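Local coordinates for purine nucleoside phosphorylase (Thermus thermophilus, PDB 6TK9), which probably catalyses the reversible phosphorolysis of purine nucleosides such as inosine and guanosine, giving the free base and ribose 1-phosphate, at residues 105-110 with 217-222; 78-83 with 213-218. All blocks are in the same frame, centred on the assembly; numbering follows the deposited sequence.

Interaction 1 (105-110 with 217-222); sequences RTFLLT and IALRHL
T110 OG1 has two partners: it donates to V26 O of strand 23-27 and accepts from G28 N just after it, alongside strand 106-115, whose F107 and L109 meet L219 of helix 213-222. The meeting itself is apolar. L219 spreads its two methyls over different neighbours: CD2 lies over one face of the F107 ring, 4.2 Å from the centroid and 27° off the ring normal, a CH-pi contact in which F107 CD1 is the nearest ring atom at 3.8 Å. CD1 sits at the root of the same ring, 3.9 Å from F107 CG, and meets L109 CD2 tip to tip at 4.1 Å. With CG anti to its carbonyl carbon (chi1 -79°), L219 reaches across to the strand and crosses F107 at about a right angle. V96 of helix 94-102 touches both F107 and L219, closing the cluster from a third element. With an alanine here in place of L219 the whole isobutyl end beyond CB is gone, which is likely to open a gap over the F107 face and beside L109 CD2. This is helix-on-sheet packing in the buried core of the alpha/beta nucleoside phosphorylase fold, with helix 213-222 lying over strand 106-115.

Interaction 2 (78-83 with 213-218); sequences KGRVHY and VPEVIA. With PO4 (phosphate ion), chain G.
R80 brings the NE edge of its guanidinium against the carboxylate of E215, on the first turn of helix 213-222. Two nitrogens share one oxygen: R80 NE meets the syn lone pair of E215 OE1 at 3.0 Å, and R80 NH2 reaches that OE1 at 3.1 Å. OE1 lies in the guanidinium plane, yet the carboxylate is turned 51° away from that plane, so this salt bridge is side-on but not a flat, paired fork. The second oxygen, E215 OE2, adds a weak bond from R80 NE at 3.3 Å and takes another weak one from T212 N, just ahead of the helix. R80 starts with CG wedged between its backbone N and carbonyl carbon (chi1 52°) and bends twice further out, which turns NH1 from the acid toward the bound phosphate. There R80 NH1 donates to PO4 O1 at 3.1 Å and also to T110 O. PO4 O1 lies at the edge of the H82 ring, in the ring plane, with H82 NE2 2.7 Å from it in a nearly straight bond (171°). E215 thus acts as a second-shell residue that fixes the rotation of a first-shell arginine. S29 OG, S211 OG and A112 N are also hydrogen-bonded to the ion, which probably came from the crystallisation liquor but is consistent with occupying the phosphate-binding site of the purine nucleoside phosphorylases.

How the interactions relate
From the N terminus the chain first passes 78-83, the loop leaving strand 72-78, and then 105-110, which opens strand 106-115. Much later it enters helix 213-222, where both contacts close. Interaction 2 is completed near the start of that helix across 129 intervening residues, interaction 1 a turn later across 106, so the two loops cross rather than nest, and I217 and A218 belong to both. They also touch directly: L109 CD1 packs 3.6 Å from V216 CG2, and the end of segment 105-110 also reaches the arginine of interaction 2. One helix is thereby joined to the central sheet at interaction 1 and to the phosphate-site loop at interaction 2.

Interaction 1 (105-110 with 217-222)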
loop_
_atom_site.group_PDB
_atom_site.type_symbol
_atom_site.label_atom_id
_atom_site.label_comp_id
_atom_site.label_asym_id
_atom_site.label_seq_id
_atom_site.Cartn_x
_atom_site.Cartn_y
_atom_site.Cartn_z
ATOM N N ARG A 105 34.144 8.342 18.544
ATOM C CA ARG A 105 32.813 8.975 18.782
ATOM C C ARG A 105 32.069 9.186 17.449
ATOM O O ARG A 105 30.878 9.582 17.483
ATOM C CB ARG A 105 32.983 10.302 19.521
ATOM C CG ARG A 105 33.916 10.236 20.724
ATOM C CD ARG A 105 33.311 9.557 21.936
ATOM N NE ARG A 105 32.184 10.333 22.439
ATOM C CZ ARG A 105 32.263 11.370 23.266
ATOM N NH1 ARG A 105 33.434 11.781 23.718
ATOM N NH2 ARG A 105 31.163 11.997 23.645
ATOM N N THR A 106 32.743 8.945 16.314
ATOM C CA THR A 106 32.170 8.945 14.940
ATOM C C THR A 106 32.478 7.593 14.290
ATOM O O THR A 106 33.661 7.178 14.336
ATOM C CB THR A 106 32.698 10.111 14.095
ATOM O OG1 THR A 106 32.283 11.321 14.718
ATOM C CG2 THR A 106 32.176 10.130 12.676
ATOM N N PHE A 107 31.453 6.948 13.712
ATOM C CA PHE A 107 31.531 5.577 13.151
ATOM C C PHE A 107 30.963 5.549 11.741
ATOM O O PHE A 107 29.883 6.104 11.528
ATOM C CB PHE A 107 30.760 4.592 14.022
ATOM C CG PHE A 107 31.604 3.827 15.000
ATOM C CD1 PHE A 107 31.883 4.344 16.249
ATOM C CD2 PHE A 107 32.090 2.576 14.673
ATOM C CE1 PHE A 107 32.650 3.622 17.148
ATOM C CE2 PHE A 107 32.861 1.856 15.569
ATOM C CZ PHE A 107 33.138 2.382 16.808
ATOM N N LEU A 108 31.699 4.906 10.835
ATOM C CA LEU A 108 31.297 4.602 9.442
ATOM C C LEU A 108 30.967 3.107 9.411
ATOM O O LEU A 108 31.890 2.304 9.548
ATOM C CB LEU A 108 32.451 4.933 8.480
ATOM C CG LEU A 108 32.581 6.385 8.003
ATOM C CD1 LEU A 108 32.586 7.394 9.152
ATOM C CD2 LEU A 108 33.825 6.573 7.153
ATOM N N LEU A 109 29.702 2.736 9.286
ATOM C CA LEU A 109 29.313 1.307 9.200
ATOM C C LEU A 109 29.126 0.943 7.727
ATOM O O LEU A 109 28.317 1.595 7.079
ATOM C CB LEU A 109 28.031 1.096 10.004
ATOM C CG LEU A 109 28.072 1.617 11.436
ATOM C CD1 LEU A 109 26.683 1.579 12.042
ATOM C CD2 LEU A 109 29.050 0.821 12.279
ATOM N N THR A 110 29.865 -0.045 7.232
ATOM C CA THR A 110 29.850 -0.471 5.814
ATOM C C THR A 110 29.365 -1.919 5.753
ATOM O O THR A 110 29.662 -2.678 6.696
ATOM C CB THR A 110 31.219 -0.281 5.136
ATOM O OG1 THR A 110 32.065 -1.407 5.396
ATOM C CG2 THR A 110 31.903 1.003 5.565
ATOM N N ILE A 217 21.656 1.261 16.334
ATOM C CA ILE A 217 20.842 1.461 17.574
ATOM C C ILE A 217 21.777 1.545 18.791
ATOM O O ILE A 217 21.619 2.476 19.609
ATOM C CB ILE A 217 19.784 0.346 17.740
ATOM C CG1 ILE A 217 18.752 0.386 16.612
ATOM C CG2 ILE A 217 19.120 0.438 19.104
ATOM C CD1 ILE A 217 17.862 -0.830 16.536
ATOM N N ALA A 218 22.709 0.599 18.914
ATOM C CA ALA A 218 23.719 0.537 20.002
ATOM C C ALA A 218 24.505 1.856 20.069
ATOM O O ALA A 218 24.710 2.365 21.197
ATOM C CB ALA A 218 24.630 -0.656 19.802
ATOM N N LEU A 219 24.899 2.396 18.911
ATOM C CA LEU A 219 25.778 3.583 18.799
ATOM C C LEU A 219 24.995 4.877 19.065
ATOM O O LEU A 219 25.613 5.816 19.636
ATOM C CB LEU A 219 26.453 3.592 17.428
ATOM C CG LEU A 219 27.652 2.652 17.319
ATOM C CD1 LEU A 219 28.057 2.448 15.877
ATOM C CD2 LEU A 219 28.824 3.185 18.119
ATOM N N ARG A 220 23.704 4.953 18.724
ATOM C CA ARG A 220 22.906 6.187 19.000
ATOM C C ARG A 220 22.531 6.202 20.485
ATOM O O ARG A 220 22.454 7.300 21.081
ATOM C CB ARG A 220 21.683 6.290 18.085
ATOM C CG ARG A 220 22.032 6.479 16.618
ATOM C CD ARG A 220 22.654 7.818 16.276
ATOM N NE ARG A 220 21.906 8.943 16.798
ATOM C CZ ARG A 220 22.394 9.862 17.610
ATOM N NH1 ARG A 220 23.669 9.847 17.964
ATOM N NH2 ARG A 220 21.600 10.801 18.077
ATOM N N HIS A 221 22.344 5.024 21.078
ATOM C CA HIS A 221 22.218 4.854 22.552
ATOM C C HIS A 221 23.384 5.584 23.239
ATOM O O HIS A 221 23.128 6.356 24.180
ATOM C CB HIS A 221 22.136 3.360 22.874
ATOM C CG HIS A 221 22.062 3.027 24.322
ATOM N ND1 HIS A 221 23.067 2.323 24.969
ATOM C CD2 HIS A 221 21.101 3.257 25.239
ATOM C CE1 HIS A 221 22.735 2.157 26.238
ATOM N NE2 HIS A 221 21.537 2.725 26.431
ATOM N N LEU A 222 24.600 5.415 22.706
ATOM C CA LEU A 222 25.886 5.906 23.274
ATOM C C LEU A 222 26.111 7.386 22.972
ATOM O O LEU A 222 26.933 7.989 23.690
ATOM C CB LEU A 222 27.025 5.055 22.710
ATOM C CG LEU A 222 27.052 3.639 23.274
ATOM C CD1 LEU A 222 27.959 2.757 22.456
ATOM C CD2 LEU A 222 27.475 3.651 24.731
#

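Interaction 2 (78-83 with 213-218)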
loop_
_atom_site.group_PDB
_atom_site.type_symbol
_atom_site.label_atom_id
_atom_site.label_comp_id
_atom_site.label_asym_id
_atom_site.label_seq_id
_atom_site.Cartn_x
_atom_site.Cartn_y
_atom_site.Cartn_z
ATOM N N LYS A 78 38.122 -5.216 10.881
ATOM C CA LYS A 78 38.268 -6.002 9.630
ATOM C C LYS A 78 37.266 -7.161 9.736
ATOM O O LYS A 78 37.620 -8.192 10.341
ATOM C CB LYS A 78 39.724 -6.438 9.391
ATOM C CG LYS A 78 39.925 -7.246 8.110
ATOM C CD LYS A 78 41.358 -7.508 7.640
ATOM C CE LYS A 78 41.350 -8.200 6.286
ATOM N NZ LYS A 78 42.704 -8.369 5.706
ATOM N N GLY A 79 36.045 -6.954 9.231
ATOM C CA GLY A 79 34.900 -7.882 9.375
ATOM C C GLY A 79 34.117 -7.641 10.663
ATOM O O GLY A 79 34.579 -6.833 11.495
ATOM N N ARG A 80 32.980 -8.331 10.823
ATOM C CA ARG A 80 32.001 -8.165 11.940
ATOM C C ARG A 80 31.294 -9.499 12.181
ATOM O O ARG A 80 31.669 -10.501 11.520
ATOM C CB ARG A 80 30.957 -7.072 11.673
ATOM C CG ARG A 80 30.228 -7.190 10.339
ATOM C CD ARG A 80 28.778 -6.746 10.384
ATOM N NE ARG A 80 28.626 -5.301 10.405
ATOM C CZ ARG A 80 28.649 -4.520 9.329
ATOM N NH1 ARG A 80 28.838 -5.045 8.129
ATOM N NH2 ARG A 80 28.510 -3.208 9.461
ATOM N N VAL A 81 30.341 -9.509 13.117
ATOM C CA VAL A 81 29.498 -10.690 13.441
ATOM C C VAL A 81 28.041 -10.354 13.121
ATOM O O VAL A 81 27.663 -9.158 13.065
ATOM C CB VAL A 81 29.694 -11.142 14.896
ATOM C CG1 VAL A 81 31.145 -11.522 15.143
ATOM C CG2 VAL A 81 29.229 -10.100 15.900
ATOM N N HIS A 82 27.251 -11.387 12.880
ATOM C CA HIS A 82 25.827 -11.259 12.490
ATOM C C HIS A 82 24.959 -12.038 13.472
ATOM O O HIS A 82 25.423 -13.050 14.054
ATOM C CB HIS A 82 25.639 -11.744 11.054
ATOM C CG HIS A 82 26.643 -11.158 10.119
ATOM N ND1 HIS A 82 27.847 -11.776 9.851
ATOM C CD2 HIS A 82 26.638 -10.002 9.419
ATOM C CE1 HIS A 82 28.536 -11.029 9.012
ATOM N NE2 HIS A 82 27.817 -9.936 8.730
ATOM N N TYR A 83 23.735 -11.571 13.615
ATOM C CA TYR A 83 22.613 -12.285 14.258
ATOM C C TYR A 83 22.418 -13.649 13.585
ATOM O O TYR A 83 22.122 -14.587 14.305
ATOM C CB TYR A 83 21.384 -11.378 14.226
ATOM C CG TYR A 83 20.199 -11.889 14.987
ATOM C CD1 TYR A 83 20.217 -11.944 16.364
ATOM C CD2 TYR A 83 19.030 -12.243 14.333
ATOM C CE1 TYR A 83 19.109 -12.368 17.078
ATOM C CE2 TYR A 83 17.914 -12.680 15.030
ATOM C CZ TYR A 83 17.955 -12.746 16.411
ATOM O OH TYR A 83 16.863 -13.177 17.107
ATOM N N VAL A 213 22.023 -2.495 11.545
ATOM C CA VAL A 213 20.925 -1.866 12.341
ATOM C C VAL A 213 21.220 -2.030 13.833
ATOM O O VAL A 213 21.125 -1.065 14.573
ATOM C CB VAL A 213 19.554 -2.407 11.906
ATOM C CG1 VAL A 213 18.439 -2.017 12.859
ATOM C CG2 VAL A 213 19.232 -1.950 10.493
ATOM N N PRO A 214 21.628 -3.208 14.355
ATOM C CA PRO A 214 21.888 -3.317 15.788
ATOM C C PRO A 214 23.021 -2.361 16.188
ATOM O O PRO A 214 22.922 -1.748 17.223
ATOM C CB PRO A 214 22.224 -4.798 16.039
ATOM C CG PRO A 214 22.357 -5.448 14.667
ATOM C CD PRO A 214 21.790 -4.488 13.643
ATOM N N GLU A 215 24.052 -2.261 15.347
ATOM C CA GLU A 215 25.199 -1.328 15.509
ATOM C C GLU A 215 24.646 0.101 15.556
ATOM O O GLU A 215 24.972 0.833 16.529
ATOM C CB GLU A 215 26.252 -1.555 14.408
ATOM C CG GLU A 215 26.974 -2.889 14.546
ATOM C CD GLU A 215 27.309 -3.627 13.260
ATOM O OE1 GLU A 215 28.249 -3.206 12.579
ATOM O OE2 GLU A 215 26.650 -4.638 12.953
ATOM N N VAL A 216 23.811 0.484 14.585
ATOM C CA VAL A 216 23.240 1.861 14.536
ATOM C C VAL A 216 22.496 2.171 15.839
ATOM O O VAL A 216 22.708 3.251 16.366
ATOM C CB VAL A 216 22.316 2.063 13.335
ATOM C CG1 VAL A 216 21.684 3.449 13.412
ATOM C CG2 VAL A 216 23.054 1.865 12.019
ATOM N N ILE A 217 21.656 1.261 16.334
ATOM C CA ILE A 217 20.842 1.461 17.574
ATOM C C ILE A 217 21.777 1.545 18.791
ATOM O O ILE A 217 21.619 2.476 19.609
ATOM C CB ILE A 217 19.784 0.346 17.740
ATOM C CG1 ILE A 217 18.752 0.386 16.612
ATOM C CG2 ILE A 217 19.120 0.438 19.104
ATOM C CD1 ILE A 217 17.862 -0.830 16.536
ATOM N N ALA A 218 22.709 0.599 18.914
ATOM C CA ALA A 218 23.719 0.537 20.002
ATOM C C ALA A 218 24.505 1.856 20.069
ATOM O O ALA A 218 24.710 2.365 21.197
ATOM C CB ALA A 218 24.630 -0.656 19.802
HETATM P P PO4 G . 27.664 -7.507 5.747
HETATM O O1 PO4 G . 28.315 -7.902 7.081
HETATM O O2 PO4 G . 27.282 -8.760 4.964
HETATM O O3 PO4 G . 28.615 -6.684 4.902
HETATM O O4 PO4 G . 26.437 -6.653 6.051
#